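Side-chain contacts in terminal oxygenase component of carbazole (PDB 7BUG), which catalyses the angular dioxygenation of carbazole, the first step of its conversion to 2-aminobiphenyl-2,3-diol, as the terminal oxygenase of a multicomponent system: residues 330-333 and 334-337; 354-357 and 358-361. All blocks are in the same frame, centred on the assembly; numbering follows the deposited sequence.

Interaction 1: 330-333 and 334-337; sequences NNDD and IWAR. With FE2 (Fe (II) ion), chain E.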
ATOM      1  N   ASN A 330     -25.372  -1.884  17.735  1.00 16.96           N
ATOM      2  CA  ASN A 330     -23.892  -2.120  17.680  1.00 15.96           C
ATOM      3  C   ASN A 330     -23.223  -1.564  16.425  1.00 16.34           C
ATOM      4  O   ASN A 330     -21.991  -1.472  16.420  1.00 15.35           O
ATOM      5  CB  ASN A 330     -23.499  -3.589  17.865  1.00 16.69           C
ATOM      6  CG  ASN A 330     -23.769  -4.065  19.275  1.00 16.92           C
ATOM      7  OD1 ASN A 330     -24.475  -5.048  19.435  1.00 18.20           O
ATOM      8  ND2 ASN A 330     -23.234  -3.400  20.293  1.00 15.44           N
ATOM      9  N   ASN A 331     -23.982  -1.186  15.381  1.00 15.57           N
ATOM     10  CA  ASN A 331     -23.345  -0.558  14.205  1.00 17.49           C
ATOM     11  C   ASN A 331     -22.540   0.669  14.634  1.00 17.05           C
ATOM     12  O   ASN A 331     -21.482   0.890  14.026  1.00 18.72           O
ATOM     13  CB  ASN A 331     -24.371  -0.195  13.132  1.00 19.35           C
ATOM     14  CG  ASN A 331     -24.709  -1.331  12.207  1.00 22.91           C
ATOM     15  OD1 ASN A 331     -24.120  -2.431  12.249  1.00 25.17           O
ATOM     16  ND2 ASN A 331     -25.681  -1.079  11.342  1.00 28.06           N
ATOM     17  N   ASP A 332     -22.953   1.422  15.651  1.00 18.09           N
ATOM     18  CA  ASP A 332     -22.187   2.614  16.100  1.00 19.45           C
ATOM     19  C   ASP A 332     -20.857   2.166  16.738  1.00 19.17           C
ATOM     20  O   ASP A 332     -19.898   2.875  16.640  1.00 17.99           O
ATOM     21  CB  ASP A 332     -22.980   3.531  17.019  1.00 22.25           C
ATOM     22  CG  ASP A 332     -24.083   4.297  16.279  1.00 22.99           C
ATOM     23  OD1 ASP A 332     -23.849   4.724  15.103  1.00 24.82           O
ATOM     24  OD2 ASP A 332     -25.169   4.390  16.844  1.00 25.89           O
ATOM     25  N   ASP A 333     -20.806   0.984  17.348  1.00 16.51           N
ATOM     26  CA  ASP A 333     -19.529   0.463  17.887  1.00 16.21           C
ATOM     27  C   ASP A 333     -18.549   0.232  16.743  1.00 14.88           C
ATOM     28  O   ASP A 333     -17.329   0.384  16.979  1.00 16.10           O
ATOM     29  CB  ASP A 333     -19.766  -0.844  18.637  1.00 14.61           C
ATOM     30  CG  ASP A 333     -20.475  -0.603  19.954  1.00 16.20           C
ATOM     31  OD1 ASP A 333     -20.072   0.308  20.719  1.00 16.34           O
ATOM     32  OD2 ASP A 333     -21.450  -1.264  20.176  1.00 17.66           O
ATOM     33  N   ILE A 334     -19.047  -0.209  15.601  1.00 16.24           N
ATOM     34  CA  ILE A 334     -18.177  -0.563  14.451  1.00 16.49           C
ATOM     35  C   ILE A 334     -17.398   0.679  13.999  1.00 17.29           C
ATOM     36  O   ILE A 334     -16.142   0.637  13.924  1.00 16.12           O
ATOM     37  CB  ILE A 334     -18.977  -1.211  13.328  1.00 17.30           C
ATOM     38  CG1 ILE A 334     -19.495  -2.578  13.804  1.00 17.94           C
ATOM     39  CG2 ILE A 334     -18.123  -1.306  12.063  1.00 15.86           C
ATOM     40  CD1 ILE A 334     -20.363  -3.253  12.787  1.00 19.94           C
ATOM     41  N   TRP A 335     -18.087   1.806  13.787  1.00 17.72           N
ATOM     42  CA  TRP A 335     -17.340   2.979  13.271  1.00 17.74           C
ATOM     43  C   TRP A 335     -16.521   3.612  14.425  1.00 14.78           C
ATOM     44  O   TRP A 335     -15.461   4.195  14.148  1.00 15.56           O
ATOM     45  CB  TRP A 335     -18.236   3.916  12.447  1.00 21.67           C
ATOM     46  CG  TRP A 335     -19.323   4.585  13.191  1.00 22.61           C
ATOM     47  CD1 TRP A 335     -20.657   4.261  13.155  1.00 25.24           C
ATOM     48  CD2 TRP A 335     -19.194   5.735  14.038  1.00 24.15           C
ATOM     49  NE1 TRP A 335     -21.347   5.104  13.976  1.00 23.66           N
ATOM     50  CE2 TRP A 335     -20.489   6.024  14.517  1.00 22.78           C
ATOM     51  CE3 TRP A 335     -18.130   6.568  14.418  1.00 23.90           C
ATOM     52  CZ2 TRP A 335     -20.731   7.100  15.369  1.00 21.97           C
ATOM     53  CZ3 TRP A 335     -18.378   7.637  15.251  1.00 22.45           C
ATOM     54  CH2 TRP A 335     -19.667   7.904  15.695  1.00 22.12           C
ATOM     55  N   ALA A 336     -16.913   3.464  15.691  1.00 15.69           N
ATOM     56  CA  ALA A 336     -16.077   3.896  16.837  1.00 15.66           C
ATOM     57  C   ALA A 336     -14.733   3.153  16.786  1.00 16.32           C
ATOM     58  O   ALA A 336     -13.676   3.782  16.944  1.00 14.74           O
ATOM     59  CB  ALA A 336     -16.743   3.677  18.156  1.00 16.93           C
ATOM     60  N   ARG A 337     -14.772   1.832  16.628  1.00 15.09           N
ATOM     61  CA  ARG A 337     -13.499   1.045  16.554  1.00 14.69           C
ATOM     62  C   ARG A 337     -12.635   1.573  15.411  1.00 13.26           C
ATOM     63  O   ARG A 337     -11.418   1.749  15.603  1.00 15.20           O
ATOM     64  CB  ARG A 337     -13.791  -0.438  16.297  1.00 15.20           C
ATOM     65  CG  ARG A 337     -14.512  -1.096  17.447  1.00 15.15           C
ATOM     66  CD  ARG A 337     -14.990  -2.447  17.010  1.00 15.26           C
ATOM     67  NE  ARG A 337     -16.007  -2.859  17.920  1.00 16.63           N
ATOM     68  CZ  ARG A 337     -16.797  -3.877  17.689  1.00 16.43           C
ATOM     69  NH1 ARG A 337     -16.552  -4.705  16.687  1.00 15.76           N
ATOM     70  NH2 ARG A 337     -17.796  -4.088  18.499  1.00 18.40           N
TER
HETATM   71 FE   FE2 E 402     -21.173  -0.128  22.363  1.00 19.09          FE
HETATM   72  O   HOH W   1     -22.005  -1.355  23.406  1.00 23.56           O
HETATM   73  O   HOH W   2     -19.728  -1.745  22.713  1.00 23.68           O

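Interaction 2: 354-357 and 358-361; sequences ILFE and SDEA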
ATOM      1  N   ILE A 354      -4.707   9.700  26.893  1.00 15.46           N
ATOM      2  CA  ILE A 354      -4.950  10.261  28.262  1.00 17.82           C
ATOM      3  C   ILE A 354      -6.229   9.661  28.803  1.00 16.81           C
ATOM      4  O   ILE A 354      -7.324   9.987  28.368  1.00 18.76           O
ATOM      5  CB  ILE A 354      -4.912  11.789  28.256  1.00 18.60           C
ATOM      6  CG1 ILE A 354      -3.565  12.281  27.728  1.00 19.09           C
ATOM      7  CG2 ILE A 354      -5.208  12.293  29.678  1.00 20.85           C
ATOM      8  CD1 ILE A 354      -3.550  13.785  27.442  1.00 21.03           C
ATOM      9  N   LEU A 355      -6.064   8.728  29.732  1.00 18.06           N
ATOM     10  CA  LEU A 355      -7.209   7.995  30.270  1.00 18.29           C
ATOM     11  C   LEU A 355      -7.892   8.815  31.389  1.00 19.72           C
ATOM     12  O   LEU A 355      -7.286   9.726  31.950  1.00 22.17           O
ATOM     13  CB  LEU A 355      -6.732   6.643  30.798  1.00 19.04           C
ATOM     14  CG  LEU A 355      -6.119   5.691  29.769  1.00 19.51           C
ATOM     15  CD1 LEU A 355      -5.952   4.319  30.399  1.00 21.06           C
ATOM     16  CD2 LEU A 355      -6.963   5.581  28.521  1.00 20.32           C
ATOM     17  N   PHE A 356      -9.154   8.511  31.652  1.00 19.23           N
ATOM     18  CA  PHE A 356      -9.880   9.117  32.798  1.00 19.01           C
ATOM     19  C   PHE A 356     -10.598   8.023  33.586  1.00 17.76           C
ATOM     20  O   PHE A 356     -10.296   6.830  33.396  1.00 18.10           O
ATOM     21  CB  PHE A 356     -10.791  10.248  32.325  1.00 17.23           C
ATOM     22  CG  PHE A 356     -12.096   9.905  31.679  1.00 16.69           C
ATOM     23  CD1 PHE A 356     -12.258   8.834  30.801  1.00 17.76           C
ATOM     24  CD2 PHE A 356     -13.217  10.690  31.903  1.00 18.44           C
ATOM     25  CE1 PHE A 356     -13.485   8.574  30.201  1.00 18.14           C
ATOM     26  CE2 PHE A 356     -14.428  10.436  31.288  1.00 18.40           C
ATOM     27  CZ  PHE A 356     -14.583   9.368  30.447  1.00 19.62           C
ATOM     28  N   GLU A 357     -11.419   8.439  34.555  1.00 18.01           N
ATOM     29  CA  GLU A 357     -11.719   7.520  35.683  1.00 20.73           C
ATOM     30  C   GLU A 357     -12.394   6.237  35.203  1.00 19.01           C
ATOM     31  O   GLU A 357     -12.026   5.149  35.742  1.00 21.01           O
ATOM     32  CB  GLU A 357     -12.543   8.258  36.749  1.00 22.29           C
ATOM     33  CG  GLU A 357     -11.681   9.265  37.472  1.00 21.78           C
ATOM     34  CD  GLU A 357     -11.645  10.667  36.858  1.00 25.52           C
ATOM     35  OE1 GLU A 357     -12.138  10.876  35.698  1.00 23.26           O
ATOM     36  OE2 GLU A 357     -11.153  11.565  37.570  1.00 25.26           O
ATOM     37  N   SER A 358     -13.379   6.296  34.309  1.00 17.69           N
ATOM     38  CA  SER A 358     -14.111   5.078  33.879  1.00 18.69           C
ATOM     39  C   SER A 358     -13.168   4.122  33.127  1.00 19.42           C
ATOM     40  O   SER A 358     -13.520   2.927  33.032  1.00 19.00           O
ATOM     41  CB  SER A 358     -15.289   5.404  33.079  1.00 20.11           C
ATOM     42  OG  SER A 358     -14.932   6.162  31.938  1.00 21.04           O
ATOM     43  N   ASP A 359     -11.991   4.567  32.689  1.00 18.03           N
ATOM     44  CA  ASP A 359     -11.062   3.667  31.982  1.00 17.98           C
ATOM     45  C   ASP A 359     -10.433   2.683  32.984  1.00 18.98           C
ATOM     46  O   ASP A 359      -9.610   1.838  32.552  1.00 18.73           O
ATOM     47  CB  ASP A 359     -10.006   4.477  31.238  1.00 18.42           C
ATOM     48  CG  ASP A 359     -10.606   5.264  30.089  1.00 19.03           C
ATOM     49  OD1 ASP A 359     -11.509   4.713  29.421  1.00 20.84           O
ATOM     50  OD2 ASP A 359     -10.112   6.418  29.857  1.00 18.63           O
ATOM     51  N   GLU A 360     -10.730   2.807  34.293  1.00 20.11           N
ATOM     52  CA  GLU A 360     -10.271   1.797  35.288  1.00 19.31           C
ATOM     53  C   GLU A 360     -10.697   0.414  34.796  1.00 17.12           C
ATOM     54  O   GLU A 360      -9.910  -0.536  34.942  1.00 18.07           O
ATOM     55  CB  GLU A 360     -10.823   2.130  36.678  1.00 21.06           C
ATOM     56  CG  GLU A 360     -10.441   1.145  37.748  1.00 25.06           C
ATOM     57  CD  GLU A 360      -8.942   0.992  37.977  1.00 30.15           C
ATOM     58  OE1 GLU A 360      -8.187   1.933  37.659  1.00 33.35           O
ATOM     59  OE2 GLU A 360      -8.528  -0.090  38.489  1.00 34.66           O
ATOM     60  N   ALA A 361     -11.885   0.269  34.230  1.00 16.46           N
ATOM     61  CA  ALA A 361     -12.378  -1.031  33.704  1.00 17.08           C
ATOM     62  C   ALA A 361     -11.436  -1.519  32.586  1.00 16.80           C
ATOM     63  O   ALA A 361     -10.969  -2.688  32.603  1.00 16.80           O
ATOM     64  CB  ALA A 361     -13.759  -0.911  33.163  1.00 19.18           C
TER

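Interaction 1: 330-333 and 334-337
Trp335 folds its indole back along Asp332, one turn earlier on the same helix, so that both side chains point the same way. Its CG sits between the backbone N and the carbonyl carbon (chi1 65°), which brings one ring face, toward its rim, over the carbonyl oxygen of Asp332. The ring nitrogen NE1 gives a 2.8 Å hydrogen bond to Asp332 OD1, on the carboxylate's anti lone pair and close to the indole plane, the two flat groups standing 82° apart. With an alanine at this position Asp332 OD1 would probably lose its indole donor, and Trp91 of the second subunit the ring it meets. Asp333, on another side of the helix, chelates the iron unevenly, OD1 at 2.0 Å and OD2 at 2.5 Å; with His183 and His187 it forms the facial triad of two histidines and one carboxylate, and two waters complete the ligands. The amide of Asn330 acts from the second shell: ND2 meets Asp333 OD2 at 2.8 Å, nearly straight (167°), while its OD1 is held by Gln282. Arg337 runs extended past Asp333, its CG 3.2 Å from Asp333 O, and makes a cation-pi contact with Tyr296. Its NH2 stays 4.9 Å from Asp333 OD2, too far for a salt bridge; the carboxylate's rotation is set by the iron and by the Asn330 amide.

Interaction 2: 354-357 and 358-361
Asp359 reaches back to the residues just before it, and its OD2 is the side-chain acceptor of the turn. The backbone N of Phe356 donates to OD2 at 2.9 Å with a nearly linear N-H (166°), arriving on the anti side and somewhat out of the carboxylate plane. Asp359 CG lies anti to its own carbonyl carbon (chi1 -68°), a torsion that swings the acid toward Phe356. Main-chain bonds close two successive turns: Asp359 N to Phe356 O at 2.9 Å, which makes the pairing with Phe356 reciprocal, and Glu360 N to Glu357 O at 3.0 Å. Both donors stand above the carbonyl planes.

Carbon-to-oxygen contacts surround the acid: the Phe356 ring presents its edge, CD1 lying 3.4 Å from Asp359 OD2 with that oxygen in the ring plane, a placement that probably suits the slightly positive C-H rim. CE1 of the same ring comes within 3.3 Å of Ser358 OG, a hydroxyl hydrogen-bonded to Ser182. Leu355 covers OD2 from another direction, its CD2 at 3.5 Å.

Across the subunit boundary, Asp359 OD2 also hydrogen-bonds NE2 of His71 of the second subunit, a ligand of that subunit's [2Fe-2S] cluster, Phe356 meets Trp95 of the second subunit edge-to-face, and Glu357 grips Ser113 of the second subunit. Ring-hydroxylating oxygenases pass electrons from a Rieske cluster to the mononuclear iron of the adjacent subunit, and these contacts lie at such a junction. The turns link the short helix 349-352 to helix 360-372, against whose Val363 the side chain of Leu355 rests, while Glu360 at its start forms a salt bridge with Arg210 of its own chain.

Following the chain from the N terminus, helix 307-327 leads to interaction 1, which lies at the start of helix 331-344 beside helix 171-179 and the long strands 281-288 and 293-303. The chain then runs through the rest of that helix and helix 349-352 before interaction 2 turns it into helix 360-372. Each closes nothing larger than local turns; the two stand in series, neither nested nor crossing. The centres of interactions 1 and 2 lie about 20 Å apart and their nearest atoms about 12 Å. Both touch the second subunit. Within its own chain interaction 1 ties the iron site to the sheet strands; interaction 2 reaches a histidine ligand of the second subunit's Rieske cluster.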